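PDB 3CLQ: DUF1116 domain-containing protein from Enterococcus faecalis, which is of unknown function but belongs to the AllG family and may be related to a subunit of oxamate carbamoyltransferase. Local coordinates for residues 174-179 / 235-240; 70-75 / 108-113. All blocks are in the same frame, centred on the assembly; numbering follows the deposited sequence.

Contact 1. Residues 174-179 / 235-240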
loop_
_atom_site.group_PDB
_atom_site.type_symbol
_atom_site.label_atom_id
_atom_site.label_comp_id
_atom_site.label_asym_id
_atom_site.label_seq_id
_atom_site.Cartn_x
_atom_site.Cartn_y
_atom_site.Cartn_z
ATOM N N ILE B 174 -8.101 -16.538 2.220
ATOM C CA ILE B 174 -7.506 -15.342 1.678
ATOM C C ILE B 174 -6.487 -15.742 0.589
ATOM O O ILE B 174 -5.616 -16.624 0.791
ATOM C CB ILE B 174 -6.849 -14.533 2.810
ATOM C CG1 ILE B 174 -7.917 -14.145 3.838
ATOM C CG2 ILE B 174 -6.098 -13.320 2.282
ATOM C CD1 ILE B 174 -7.473 -13.107 4.828
ATOM N N ASP B 175 -6.628 -15.113 -0.581
ATOM C CA ASP B 175 -5.773 -15.400 -1.731
ATOM C C ASP B 175 -4.464 -14.645 -1.645
ATOM O O ASP B 175 -4.414 -13.426 -1.742
ATOM C CB ASP B 175 -6.496 -15.063 -3.034
ATOM C CG ASP B 175 -5.639 -15.308 -4.262
ATOM O OD1 ASP B 175 -4.432 -15.657 -4.137
ATOM O OD2 ASP B 175 -6.197 -15.151 -5.367
ATOM N N LEU B 176 -3.387 -15.380 -1.484
ATOM C CA LEU B 176 -2.150 -14.739 -1.178
ATOM C C LEU B 176 -1.444 -14.241 -2.436
ATOM O O LEU B 176 -0.826 -13.182 -2.435
ATOM C CB LEU B 176 -1.297 -15.701 -0.392
ATOM C CG LEU B 176 -1.199 -15.554 1.130
ATOM C CD1 LEU B 176 -2.338 -14.777 1.781
ATOM C CD2 LEU B 176 -1.019 -16.932 1.782
ATOM N N ARG B 177 -1.540 -14.985 -3.528
ATOM C CA ARG B 177 -0.876 -14.522 -4.733
ATOM C C ARG B 177 -1.521 -13.244 -5.230
ATOM O O ARG B 177 -0.853 -12.378 -5.751
ATOM C CB ARG B 177 -0.862 -15.571 -5.835
ATOM C CG ARG B 177 0.083 -15.211 -6.956
ATOM C CD ARG B 177 -0.068 -16.160 -8.116
ATOM N NE ARG B 177 -1.363 -15.998 -8.775
ATOM C CZ ARG B 177 -1.826 -16.802 -9.729
ATOM N NH1 ARG B 177 -1.106 -17.833 -10.157
ATOM N NH2 ARG B 177 -3.009 -16.568 -10.265
ATOM N N LEU B 178 -2.819 -13.119 -5.064
ATOM C CA LEU B 178 -3.451 -11.856 -5.395
ATOM C C LEU B 178 -2.908 -10.729 -4.508
ATOM O O LEU B 178 -2.522 -9.671 -5.009
ATOM C CB LEU B 178 -4.972 -11.949 -5.268
ATOM C CG LEU B 178 -5.758 -10.659 -5.565
ATOM C CD1 LEU B 178 -5.618 -10.187 -7.014
ATOM C CD2 LEU B 178 -7.227 -10.834 -5.185
HETATM N N MSE B 179 -2.873 -10.948 -3.198
HETATM C CA MSE B 179 -2.506 -9.866 -2.295
HETATM C C MSE B 179 -1.059 -9.450 -2.531
HETATM O O MSE B 179 -0.708 -8.277 -2.506
HETATM C CB MSE B 179 -2.743 -10.263 -0.844
HETATM C CG MSE B 179 -2.698 -9.100 0.115
HETATM SE SE MSE B 179 -3.361 -9.573 1.918
HETATM C CE MSE B 179 -5.297 -9.503 1.578
ATOM N N PRO B 235 6.225 -13.122 7.293
ATOM C CA PRO B 235 6.101 -14.573 7.248
ATOM C C PRO B 235 5.088 -15.059 6.221
ATOM O O PRO B 235 5.324 -16.075 5.539
ATOM C CB PRO B 235 5.657 -14.926 8.673
ATOM C CG PRO B 235 6.341 -13.879 9.492
ATOM C CD PRO B 235 6.136 -12.615 8.670
ATOM N N THR B 236 3.987 -14.329 6.096
ATOM C CA THR B 236 2.924 -14.725 5.202
ATOM C C THR B 236 3.456 -14.898 3.778
ATOM O O THR B 236 3.123 -15.858 3.092
ATOM C CB THR B 236 1.781 -13.702 5.249
ATOM O OG1 THR B 236 1.522 -13.344 6.615
ATOM C CG2 THR B 236 0.507 -14.265 4.628
ATOM N N TRP B 237 4.313 -13.999 3.328
ATOM C CA TRP B 237 4.800 -14.133 1.967
ATOM C C TRP B 237 5.797 -15.286 1.818
ATOM O O TRP B 237 5.851 -15.947 0.788
ATOM C CB TRP B 237 5.372 -12.806 1.480
ATOM C CG TRP B 237 4.449 -11.637 1.779
ATOM C CD1 TRP B 237 4.787 -10.446 2.400
ATOM C CD2 TRP B 237 3.045 -11.551 1.499
ATOM N NE1 TRP B 237 3.680 -9.627 2.509
ATOM C CE2 TRP B 237 2.597 -10.276 1.965
ATOM C CE3 TRP B 237 2.125 -12.409 0.878
ATOM C CZ2 TRP B 237 1.265 -9.848 1.825
ATOM C CZ3 TRP B 237 0.806 -12.000 0.761
ATOM C CH2 TRP B 237 0.385 -10.719 1.234
HETATM N N MSE B 238 6.559 -15.549 2.862
HETATM C CA MSE B 238 7.496 -16.667 2.836
HETATM C C MSE B 238 6.701 -17.925 2.614
HETATM O O MSE B 238 7.067 -18.793 1.804
HETATM C CB MSE B 238 8.304 -16.755 4.139
HETATM C CG MSE B 238 9.299 -15.609 4.280
HETATM SE SE MSE B 238 10.136 -15.401 6.038
HETATM C CE MSE B 238 10.859 -13.578 5.809
ATOM N N GLY B 239 5.576 -17.988 3.317
ATOM C CA GLY B 239 4.730 -19.172 3.302
ATOM C C GLY B 239 4.094 -19.350 1.945
ATOM O O GLY B 239 3.982 -20.482 1.450
ATOM N N ALA B 240 3.683 -18.222 1.358
ATOM C CA ALA B 240 3.163 -18.192 0.015
ATOM C C ALA B 240 4.189 -18.763 -0.934
ATOM O O ALA B 240 3.903 -19.721 -1.657
ATOM C CB ALA B 240 2.857 -16.781 -0.377
#
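Trp237 pushes the outer end of its six-membered ring between Leu176 and Met179, and the two meet it differently. CG of Met179 comes to the ring edge, near its plane, 3.7 Å from CH2 of Trp237. The selenium of the same selenomethionine also stays at the edge, 80° off the ring normal and 5.3 Å from the centroid of the six-membered ring of Trp237, a Met-aromatic contact made at the rim. With its CG swung to the far side from the backbone N (chi1 -166°), Met179 sets CB and CG against CH2, and the bend at chi3 then carries its end away. Leu176 faces Trp237 with its branch point, CG lying 4.1 Å from CZ3 of Trp237, and its carbonyl O approaches the same CZ3 of Trp237 obliquely at 3.8 Å. Its methyls continue to Thr236, whose CG2 is 4.1 Å from Leu176 CD1; these two side chains cross at about a right angle. One turn further on, Ala240 CB approaches Leu176 CB at 4.3 Å, where the two backbones come nearest. The side-chain packing is mainly apolar.

Polar groups at the contact turn to other partners. Thr236 OG1 is hydrogen-bonded to His116 on strand 114-120, while Trp237 NE1 has a weak bond to Ser233. The start of the 176-183 helix is set by Asp175, its N-cap: OD1 of Asp175 accepts from Leu178 N at 3.1 Å, nearly straight at 174°, with the donor above the carboxylate plane. Helix 195-210 adds Leu200 and Ala204 against Met179, and Leu201 against Thr236. The result is buried helix-to-helix packing, in which a capped helix just after edge strand 174-175 lies against helix 234-247, alongside the antiparallel sheet that contributes Leu28 and Ile118 to Leu176.

Contact 2. Residues 70-75 / 108-113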
loop_
_atom_site.group_PDB
_atom_site.type_symbol
_atom_site.label_atom_id
_atom_site.label_comp_id
_atom_site.label_asym_id
_atom_site.label_seq_id
_atom_site.Cartn_x
_atom_site.Cartn_y
_atom_site.Cartn_z
ATOM N N LEU B 70 12.393 -23.556 24.285
ATOM C CA LEU B 70 12.293 -24.637 25.238
ATOM C C LEU B 70 11.625 -24.181 26.527
ATOM O O LEU B 70 10.769 -24.883 27.074
ATOM C CB LEU B 70 13.672 -25.244 25.493
ATOM C CG LEU B 70 14.010 -26.593 24.824
ATOM C CD1 LEU B 70 12.960 -27.101 23.836
ATOM C CD2 LEU B 70 15.383 -26.567 24.177
ATOM N N VAL B 71 11.990 -22.995 27.003
ATOM C CA VAL B 71 11.362 -22.478 28.210
ATOM C C VAL B 71 9.867 -22.304 27.996
ATOM O O VAL B 71 9.067 -22.647 28.857
ATOM C CB VAL B 71 12.008 -21.162 28.702
ATOM C CG1 VAL B 71 11.165 -20.533 29.833
ATOM C CG2 VAL B 71 13.433 -21.432 29.194
ATOM N N PHE B 72 9.497 -21.777 26.833
ATOM C CA PHE B 72 8.092 -21.593 26.485
ATOM C C PHE B 72 7.328 -22.930 26.407
ATOM O O PHE B 72 6.291 -23.103 27.060
ATOM C CB PHE B 72 7.988 -20.784 25.193
ATOM C CG PHE B 72 6.698 -20.971 24.446
ATOM C CD1 PHE B 72 5.583 -20.208 24.764
ATOM C CD2 PHE B 72 6.615 -21.887 23.400
ATOM C CE1 PHE B 72 4.405 -20.366 24.066
ATOM C CE2 PHE B 72 5.442 -22.057 22.709
ATOM C CZ PHE B 72 4.331 -21.292 23.041
ATOM N N GLU B 73 7.853 -23.871 25.625
ATOM C CA GLU B 73 7.263 -25.205 25.535
ATOM C C GLU B 73 7.156 -25.862 26.904
ATOM O O GLU B 73 6.273 -26.689 27.132
ATOM C CB GLU B 73 8.057 -26.098 24.586
ATOM C CG GLU B 73 7.884 -25.728 23.126
ATOM C CD GLU B 73 6.441 -25.864 22.639
ATOM O OE1 GLU B 73 5.739 -26.802 23.090
ATOM O OE2 GLU B 73 6.010 -25.041 21.792
ATOM N N GLY B 74 8.051 -25.468 27.809
ATOM C CA GLY B 74 8.011 -25.908 29.194
ATOM C C GLY B 74 8.898 -27.111 29.389
ATOM O O GLY B 74 8.661 -27.932 30.281
ATOM N N LEU B 75 9.926 -27.217 28.552
ATOM C CA LEU B 75 10.841 -28.356 28.612
ATOM C C LEU B 75 12.111 -28.060 29.436
ATOM O O LEU B 75 12.895 -28.959 29.731
ATOM C CB LEU B 75 11.175 -28.861 27.200
ATOM C CG LEU B 75 9.966 -29.300 26.356
ATOM C CD1 LEU B 75 10.382 -29.752 24.958
ATOM C CD2 LEU B 75 9.177 -30.399 27.049
ATOM N N VAL B 108 13.029 -20.532 14.525
ATOM C CA VAL B 108 12.692 -21.569 15.486
ATOM C C VAL B 108 11.195 -21.656 15.609
ATOM O O VAL B 108 10.507 -20.640 15.644
ATOM C CB VAL B 108 13.304 -21.329 16.855
ATOM C CG1 VAL B 108 12.846 -22.405 17.816
ATOM C CG2 VAL B 108 14.801 -21.351 16.743
ATOM N N THR B 109 10.695 -22.883 15.650
ATOM C CA THR B 109 9.261 -23.112 15.660
ATOM C C THR B 109 8.983 -24.375 16.458
ATOM O O THR B 109 9.458 -25.451 16.099
ATOM C CB THR B 109 8.752 -23.212 14.218
ATOM O OG1 THR B 109 9.182 -22.047 13.524
ATOM C CG2 THR B 109 7.255 -23.294 14.148
ATOM N N SER B 110 8.251 -24.229 17.557
ATOM C CA SER B 110 8.030 -25.330 18.467
ATOM C C SER B 110 6.559 -25.668 18.519
ATOM O O SER B 110 5.742 -24.822 18.220
ATOM C CB SER B 110 8.522 -24.951 19.855
ATOM O OG SER B 110 7.561 -24.176 20.543
ATOM N N PRO B 111 6.215 -26.899 18.917
ATOM C CA PRO B 111 4.855 -27.436 18.855
ATOM C C PRO B 111 3.732 -26.472 19.221
ATOM O O PRO B 111 2.668 -26.529 18.589
ATOM C CB PRO B 111 4.897 -28.575 19.849
ATOM C CG PRO B 111 6.288 -29.074 19.752
ATOM C CD PRO B 111 7.158 -27.885 19.472
ATOM N N ASN B 112 3.947 -25.596 20.206
ATOM C CA ASN B 112 2.869 -24.697 20.670
ATOM C C ASN B 112 2.839 -23.268 20.116
ATOM O O ASN B 112 2.015 -22.448 20.534
ATOM C CB ASN B 112 2.786 -24.695 22.189
ATOM C CG ASN B 112 2.352 -26.019 22.719
ATOM O OD1 ASN B 112 1.215 -26.435 22.502
ATOM N ND2 ASN B 112 3.254 -26.714 23.388
HETATM N N MSE B 113 3.720 -22.971 19.170
HETATM C CA MSE B 113 3.589 -21.734 18.431
HETATM C C MSE B 113 2.491 -21.901 17.401
HETATM O O MSE B 113 2.271 -23.006 16.906
HETATM C CB MSE B 113 4.897 -21.364 17.758
HETATM C CG MSE B 113 5.916 -20.926 18.758
HETATM SE SE MSE B 113 7.688 -20.764 17.985
HETATM C CE MSE B 113 8.665 -21.530 19.483
#
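Glu73, at the C-terminal end of helix 60-73, faces a type I beta turn from Ser110 to Met113, and its CA comes within 6.6 Å of the CA of Asn112. Past it, Gly74 with positive phi is the C-prime residue of a Schellman motif, in which Leu75 N returns to Leu70 O at 2.9 Å.

The Glu73 side chain brings its carboxylate to the turn. OE1 of Glu73 takes a bond from ND2 of Asn112 at 2.5 Å, on its syn side but well off straight (134°). The carboxylate and amide planes are nearly parallel (11° apart) but offset, and the bond is tilted from both. The bend at chi2 (-62°) folds the acid toward Asn112, whose backbone N also donates to OE2 of Glu73; that oxygen sits too close to Ser110 in the model, so the second bond is less certain. Phe72 meets the turn with its ring edge, where CZ is 3.6 Å from Asn112 O. Met113 CG packs 4.1 Å from Phe72 CE2.

Beyond the turn, Asn112 OD1 is hydrogen-bonded to Lys33 at the end of strand 26-33, and Met113 leads straight into strand 114-120. Helix 146-168 packs Leu152, Ile153 and Arg156 on Phe72, so the end of helix 60-73 is packed between helix 146-168 and the turn that leads into the sheet.

Overall arrangement
Following the chain from the N terminus, helix 6-23 and strand 26-33 precede helix 60-73, whose end enters contact 2. The intervening 32 residues include helix 79-87 and strand 92-95 before 108-113 closes this loop. Contact 2 thus joins the end of helix 60-73 to the turn before strand 114-120. The chain then runs through strand 126-130 and helix 146-168 to strand 174-175, where contact 1 opens. Its largely helical loop closes by joining the start of helix 176-183 to helix 234-247. The two loops are in series, neither nested nor crossed. The centres of contacts 1 and 2 are about 25 Å apart. Strands 114-120 and 174-175 belong to the same sheet.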